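Local coordinates for protein exodeoxyribonuclease III (Archaeoglobus fulgidus, PDB 2VOA) that cleaves DNA at abasic sites as an AP endonuclease, probably with magnesium or manganese ions, and may also act as a 3'-5' exonuclease, at residues D100-Y105 with K133-R138; V185-K190 with L251-D256. The protein carries 1 engineered substitution. One frame throughout, in Å; residues are numbered along the deposited sequence.

Overall arrangement
The two contacts share the mixed sheet that runs from strand 77-79 to strand 185-186. Contact 1 uses its strand 99-105 and the end of helix 115-134, so it stays on one sheet and its outer helix. Contact 2 starts from the edge strand 185-186 and the short helix after it and reaches strand 251-255 of the other six-stranded sheet, so it joins the two sheets. Their centres are about 16 Å apart and their nearest atoms about 7 Å, without touching. Contact 1 closes in the chain before contact 2 opens. Together they tie a helix to one sheet and that sheet to its partner in the DNase I-like sandwich.

Contact 1. Residues D100-Y105 with K133-R138; sequences DVINTY and KTVDFR
Ile-102 meets Val-135 inside the beta-alpha-beta unit made by strand 99-105, helix 115-134 and strand 141-144, just where the chain leaves the helix to re-enter the sheet. CD1 of Ile-102 lies 4.1 Å from CG2 of Val-135, the one apolar touch between the segments, and the two side chains run at a slant to each other. In Ile-102 it is CG1 that sits beside the backbone N (chi1 -47°), and chi2, at 102°, is away from a staggered value as it carries CD1 to the valine.

At the start of the strand a water does the joining. It donates to OD1 of Asp-100 at 2.7 Å and accepts from N of Asp-136 at 3.0 Å, spanning a gap across which there is no direct hydrogen bond. The same OD1 forms a salt bridge with Arg-93 on the adjacent strand 91-96. That arginine also donates to OG1 of Thr-134, which is further bonded to O of Tyr-130, so one guanidinium links the strand to the helix end.

The fold is the DNase I-like sandwich, and this helix lies on the outside of one of its sheets, whose strands 99-105 and 141-144 run side by side and parallel. Val-135 is the first residue to leave helical angles. Beyond it the loop folds on itself: CG1 of Val-135 rests 3.6 Å above one face of the Phe-137 ring, toward its rim, and Asp-136 forms an Asx turn, with OD1 taking N of Arg-138 at 3.0 Å from 45° out of the carboxylate plane. At the other end of the strand Tyr-105, a predicted active-site residue, packs on a sugar of the bound DNA.

Contact 2. Residues V185-K190 with L251-D256; sequences VDVLRK and LVAVFD
Val-187 and Leu-188 meet strand 251-255 across the interior of the DNase I-like alpha/beta sandwich; Leu-251 and Ala-253 are directed at the helix, and Phe-255 brings the end of its ring nearer. Strand 251-255 belongs to one sheet, pairing with 2-8 and 230-235; residues 185-186 form an edge of the other and lead straight into helix 187-191. The contact thus spans from one sheet to the other near the edge strand 185-186.

All the contacts across it are apolar. Val-187 comes nearest to the middle of the strand, its CG2 lying 4.0 Å from CB of Ala-253. Its chi1, -65°, sets CG1 anti to the carbonyl carbon and leaves CG2 between the backbone N and that carbon; CG1 is turned to Phe-255 and reaches its CE2 at 4.4 Å, obliquely to the ring. The valine therefore straddles two strand residues, one with each methyl. Consistent with the small side chain of Ala-253, the CA atoms of Val-187 and Ala-253 are 7.4 Å apart. Further along, Leu-188 and Leu-251 meet methyl to methyl, CD1 to CD1 at 4.1 Å. Both have CG anti to the backbone N, and the two side chains cross at a slant. Ile-220 of strand 218-222 touches both Val-187 and Ala-253, and the side chain of Leu-251 lies about 5 Å from that of Asp-218, predicted to matter for catalysis.

No hydrogen bond crosses the contact. Within 185-190, N of Arg-189 bonds to O of Asp-186 at 2.9 Å. Outside it, Asp-186 pairs with Arg-216, and Lys-190 donates to the carbonyls of Ala-227 and Cys-230. Arg-189 forms a salt bridge with Asp-155, and CD2 of Leu-188 sits 4.3 Å above the guanidinium plane of Arg-189, over its centre.

Contact 1. Residues D100-Y105 with K133-R138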
loop_
_atom_site.group_PDB
_atom_site.type_symbol
_atom_site.label_atom_id
_atom_site.label_comp_id
_atom_site.label_asym_id
_atom_site.label_seq_id
_atom_site.Cartn_x
_atom_site.Cartn_y
_atom_site.Cartn_z
ATOM N N ASP A 100 -14.115 18.526 -28.848
ATOM C CA ASP A 100 -12.665 18.422 -29.085
ATOM C C ASP A 100 -12.010 18.548 -27.719
ATOM O O ASP A 100 -12.087 19.618 -27.097
ATOM C CB ASP A 100 -12.214 19.559 -30.001
ATOM C CG ASP A 100 -10.710 19.541 -30.313
ATOM O OD1 ASP A 100 -10.241 20.547 -30.897
ATOM O OD2 ASP A 100 -9.986 18.582 -29.965
ATOM N N VAL A 101 -11.422 17.456 -27.232
ATOM C CA VAL A 101 -10.855 17.419 -25.868
ATOM C C VAL A 101 -9.347 17.359 -25.907
ATOM O O VAL A 101 -8.778 16.462 -26.523
ATOM C CB VAL A 101 -11.357 16.185 -25.067
ATOM C CG1 VAL A 101 -10.748 16.180 -23.647
ATOM C CG2 VAL A 101 -12.894 16.200 -24.971
ATOM N N ILE A 102 -8.709 18.311 -25.235
ATOM C CA ILE A 102 -7.229 18.339 -25.157
ATOM C C ILE A 102 -6.837 18.235 -23.676
ATOM O O ILE A 102 -7.161 19.115 -22.902
ATOM C CB ILE A 102 -6.615 19.634 -25.758
ATOM C CG1 ILE A 102 -7.214 19.976 -27.130
ATOM C CG2 ILE A 102 -5.084 19.507 -25.819
ATOM C CD1 ILE A 102 -8.261 21.112 -27.103
ATOM N N ASN A 103 -6.131 17.163 -23.307
ATOM C CA ASN A 103 -5.775 16.890 -21.913
ATOM C C ASN A 103 -4.263 17.003 -21.752
ATOM O O ASN A 103 -3.520 16.237 -22.348
ATOM C CB ASN A 103 -6.230 15.481 -21.537
ATOM C CG ASN A 103 -5.774 15.047 -20.141
ATOM O OD1 ASN A 103 -5.411 15.873 -19.287
ATOM N ND2 ASN A 103 -5.879 13.715 -19.885
ATOM N N THR A 104 -3.816 17.984 -20.967
ATOM C CA THR A 104 -2.384 18.250 -20.794
ATOM C C THR A 104 -1.921 18.065 -19.348
ATOM O O THR A 104 -2.636 18.442 -18.379
ATOM C CB THR A 104 -1.990 19.712 -21.207
ATOM O OG1 THR A 104 -2.736 20.630 -20.412
ATOM C CG2 THR A 104 -2.283 19.988 -22.674
ATOM N N TYR A 105 -0.704 17.537 -19.212
ATOM C CA TYR A 105 -0.000 17.532 -17.956
ATOM C C TYR A 105 1.260 18.368 -18.187
ATOM O O TYR A 105 2.264 17.878 -18.726
ATOM C CB TYR A 105 0.326 16.092 -17.489
ATOM C CG TYR A 105 1.187 16.069 -16.265
ATOM C CD1 TYR A 105 0.843 16.835 -15.137
ATOM C CD2 TYR A 105 2.374 15.315 -16.226
ATOM C CE1 TYR A 105 1.645 16.855 -14.005
ATOM C CE2 TYR A 105 3.191 15.315 -15.100
ATOM C CZ TYR A 105 2.830 16.100 -13.998
ATOM O OH TYR A 105 3.634 16.119 -12.884
ATOM N N LYS A 133 -3.181 26.910 -33.705
ATOM C CA LYS A 133 -3.190 26.286 -35.025
ATOM C C LYS A 133 -4.354 25.313 -35.209
ATOM O O LYS A 133 -4.899 25.187 -36.316
ATOM C CB LYS A 133 -1.840 25.584 -35.257
ATOM C CG LYS A 133 -1.801 24.567 -36.371
ATOM C CD LYS A 133 -0.388 24.049 -36.557
ATOM C CE LYS A 133 -0.395 22.571 -36.893
ATOM N NZ LYS A 133 1.000 22.050 -37.038
ATOM N N THR A 134 -4.725 24.639 -34.120
ATOM C CA THR A 134 -5.588 23.456 -34.206
ATOM C C THR A 134 -6.982 23.575 -33.570
ATOM O O THR A 134 -7.842 22.722 -33.833
ATOM C CB THR A 134 -4.905 22.230 -33.600
ATOM O OG1 THR A 134 -4.721 22.430 -32.196
ATOM C CG2 THR A 134 -3.548 21.945 -34.291
ATOM N N VAL A 135 -7.200 24.593 -32.738
ATOM C CA VAL A 135 -8.510 24.759 -32.075
ATOM C C VAL A 135 -9.471 25.679 -32.841
ATOM O O VAL A 135 -9.109 26.796 -33.238
ATOM C CB VAL A 135 -8.368 25.251 -30.620
ATOM C CG1 VAL A 135 -9.750 25.607 -30.036
ATOM C CG2 VAL A 135 -7.704 24.189 -29.761
ATOM N N ASP A 136 -10.701 25.209 -33.027
ATOM C CA ASP A 136 -11.726 26.035 -33.657
ATOM C C ASP A 136 -12.494 26.690 -32.519
ATOM O O ASP A 136 -13.215 26.009 -31.791
ATOM C CB ASP A 136 -12.641 25.177 -34.541
ATOM C CG ASP A 136 -13.781 25.971 -35.153
ATOM O OD1 ASP A 136 -13.879 27.192 -34.904
ATOM O OD2 ASP A 136 -14.562 25.374 -35.930
ATOM N N PHE A 137 -12.328 28.005 -32.366
ATOM C CA PHE A 137 -12.924 28.706 -31.224
ATOM C C PHE A 137 -14.419 28.997 -31.387
ATOM O O PHE A 137 -15.062 29.441 -30.444
ATOM C CB PHE A 137 -12.116 29.960 -30.860
ATOM C CG PHE A 137 -10.826 29.639 -30.167
ATOM C CD1 PHE A 137 -9.678 29.337 -30.899
ATOM C CD2 PHE A 137 -10.780 29.575 -28.776
ATOM C CE1 PHE A 137 -8.493 29.010 -30.242
ATOM C CE2 PHE A 137 -9.619 29.237 -28.125
ATOM C CZ PHE A 137 -8.469 28.956 -28.849
ATOM N N ARG A 138 -14.948 28.732 -32.577
ATOM C CA ARG A 138 -16.393 28.755 -32.832
ATOM C C ARG A 138 -17.039 27.375 -32.663
ATOM O O ARG A 138 -18.254 27.219 -32.904
ATOM C CB ARG A 138 -16.691 29.284 -34.244
ATOM C CG ARG A 138 -16.087 30.638 -34.539
ATOM C CD ARG A 138 -16.956 31.411 -35.526
ATOM N NE ARG A 138 -17.873 32.310 -34.820
ATOM C CZ ARG A 138 -19.082 32.676 -35.246
ATOM N NH1 ARG A 138 -19.581 32.218 -36.394
ATOM N NH2 ARG A 138 -19.807 33.504 -34.500
HETATM O O HOH W 1 -11.599 22.505 -32.212
#

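Contact 2. Residues V185-K190 with L251-D256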
loop_
_atom_site.group_PDB
_atom_site.type_symbol
_atom_site.label_atom_id
_atom_site.label_comp_id
_atom_site.label_asym_id
_atom_site.label_seq_id
_atom_site.Cartn_x
_atom_site.Cartn_y
_atom_site.Cartn_z
ATOM N N VAL A 185 -12.051 30.040 -21.776
ATOM C CA VAL A 185 -12.666 30.536 -20.542
ATOM C C VAL A 185 -12.378 29.566 -19.374
ATOM O O VAL A 185 -12.668 28.372 -19.469
ATOM C CB VAL A 185 -14.180 30.693 -20.718
ATOM C CG1 VAL A 185 -14.785 31.229 -19.447
ATOM C CG2 VAL A 185 -14.462 31.667 -21.896
ATOM N N ASP A 186 -11.836 30.097 -18.278
ATOM C CA ASP A 186 -11.505 29.277 -17.092
ATOM C C ASP A 186 -12.837 29.174 -16.355
ATOM O O ASP A 186 -13.208 30.077 -15.591
ATOM C CB ASP A 186 -10.493 30.045 -16.236
ATOM C CG ASP A 186 -9.882 29.236 -15.089
ATOM O OD1 ASP A 186 -10.340 28.137 -14.719
ATOM O OD2 ASP A 186 -8.878 29.737 -14.530
ATOM N N VAL A 187 -13.586 28.112 -16.633
ATOM C CA VAL A 187 -14.997 28.083 -16.201
ATOM C C VAL A 187 -15.166 28.060 -14.677
ATOM O O VAL A 187 -16.194 28.515 -14.161
ATOM C CB VAL A 187 -15.823 26.956 -16.928
ATOM C CG1 VAL A 187 -15.912 27.259 -18.407
ATOM C CG2 VAL A 187 -15.228 25.548 -16.647
ATOM N N LEU A 188 -14.168 27.539 -13.957
ATOM C CA LEU A 188 -14.195 27.602 -12.476
ATOM C C LEU A 188 -14.458 29.038 -12.034
ATOM O O LEU A 188 -15.238 29.267 -11.103
ATOM C CB LEU A 188 -12.875 27.095 -11.871
ATOM C CG LEU A 188 -12.857 27.151 -10.329
ATOM C CD1 LEU A 188 -14.006 26.329 -9.723
ATOM C CD2 LEU A 188 -11.475 26.681 -9.842
ATOM N N ARG A 189 -13.844 30.005 -12.726
ATOM C CA ARG A 189 -14.027 31.431 -12.378
ATOM C C ARG A 189 -15.251 32.118 -13.000
ATOM O O ARG A 189 -15.669 33.193 -12.544
ATOM C CB ARG A 189 -12.728 32.224 -12.621
ATOM C CG ARG A 189 -11.511 31.606 -11.928
ATOM C CD ARG A 189 -11.777 31.453 -10.427
ATOM N NE ARG A 189 -10.608 30.981 -9.704
ATOM C CZ ARG A 189 -10.629 30.619 -8.438
ATOM N NH1 ARG A 189 -11.771 30.707 -7.745
ATOM N NH2 ARG A 189 -9.509 30.211 -7.860
ATOM N N LYS A 190 -15.870 31.483 -13.999
ATOM C CA LYS A 190 -17.222 31.910 -14.390
ATOM C C LYS A 190 -18.222 31.688 -13.246
ATOM O O LYS A 190 -19.067 32.555 -12.950
ATOM C CB LYS A 190 -17.669 31.130 -15.636
ATOM C CG LYS A 190 -19.031 31.572 -16.195
ATOM C CD LYS A 190 -19.537 30.699 -17.356
ATOM C CE LYS A 190 -20.799 31.348 -17.932
ATOM N NZ LYS A 190 -21.767 30.325 -18.389
ATOM N N LEU A 251 -11.770 18.180 -10.586
ATOM C CA LEU A 251 -12.422 19.436 -10.908
ATOM C C LEU A 251 -13.489 19.072 -11.951
ATOM O O LEU A 251 -13.179 18.356 -12.919
ATOM C CB LEU A 251 -11.408 20.460 -11.448
ATOM C CG LEU A 251 -11.978 21.832 -11.821
ATOM C CD1 LEU A 251 -12.490 22.563 -10.571
ATOM C CD2 LEU A 251 -10.912 22.657 -12.587
ATOM N N VAL A 252 -14.729 19.509 -11.707
ATOM C CA VAL A 252 -15.909 19.080 -12.487
ATOM C C VAL A 252 -16.581 20.308 -13.097
ATOM O O VAL A 252 -16.735 21.328 -12.413
ATOM C CB VAL A 252 -16.944 18.326 -11.596
ATOM C CG1 VAL A 252 -18.112 17.767 -12.436
ATOM C CG2 VAL A 252 -16.262 17.196 -10.801
ATOM N N ALA A 253 -16.954 20.232 -14.375
ATOM C CA ALA A 253 -17.763 21.292 -14.997
ATOM C C ALA A 253 -18.982 20.665 -15.651
ATOM O O ALA A 253 -18.900 19.550 -16.200
ATOM C CB ALA A 253 -16.940 22.036 -16.062
ATOM N N VAL A 254 -20.098 21.383 -15.583
ATOM C CA VAL A 254 -21.379 20.962 -16.153
ATOM C C VAL A 254 -21.850 22.028 -17.152
ATOM O O VAL A 254 -21.834 23.237 -16.854
ATOM C CB VAL A 254 -22.442 20.696 -15.068
ATOM C CG1 VAL A 254 -23.755 20.207 -15.697
ATOM C CG2 VAL A 254 -21.923 19.681 -14.019
ATOM N N PHE A 255 -22.232 21.553 -18.343
ATOM C CA PHE A 255 -22.677 22.396 -19.463
ATOM C C PHE A 255 -24.111 22.059 -19.877
ATOM O O PHE A 255 -24.519 20.880 -19.888
ATOM C CB PHE A 255 -21.724 22.208 -20.655
ATOM C CG PHE A 255 -20.291 22.483 -20.311
ATOM C CD1 PHE A 255 -19.456 21.479 -19.783
ATOM C CD2 PHE A 255 -19.777 23.777 -20.488
ATOM C CE1 PHE A 255 -18.107 21.760 -19.463
ATOM C CE2 PHE A 255 -18.411 24.075 -20.165
ATOM C CZ PHE A 255 -17.598 23.057 -19.623
ATOM N N ASP A 256 -24.849 23.106 -20.249
ATOM C CA ASP A 256 -26.236 23.024 -20.669
ATOM C C ASP A 256 -26.255 22.648 -22.158
ATOM O O ASP A 256 -26.496 23.482 -23.031
ATOM C CB ASP A 256 -26.864 24.400 -20.432
ATOM C CG ASP A 256 -28.296 24.333 -19.963
ATOM O OD1 ASP A 256 -28.855 25.434 -19.719
ATOM O OD2 ASP A 256 -28.876 23.217 -19.871
#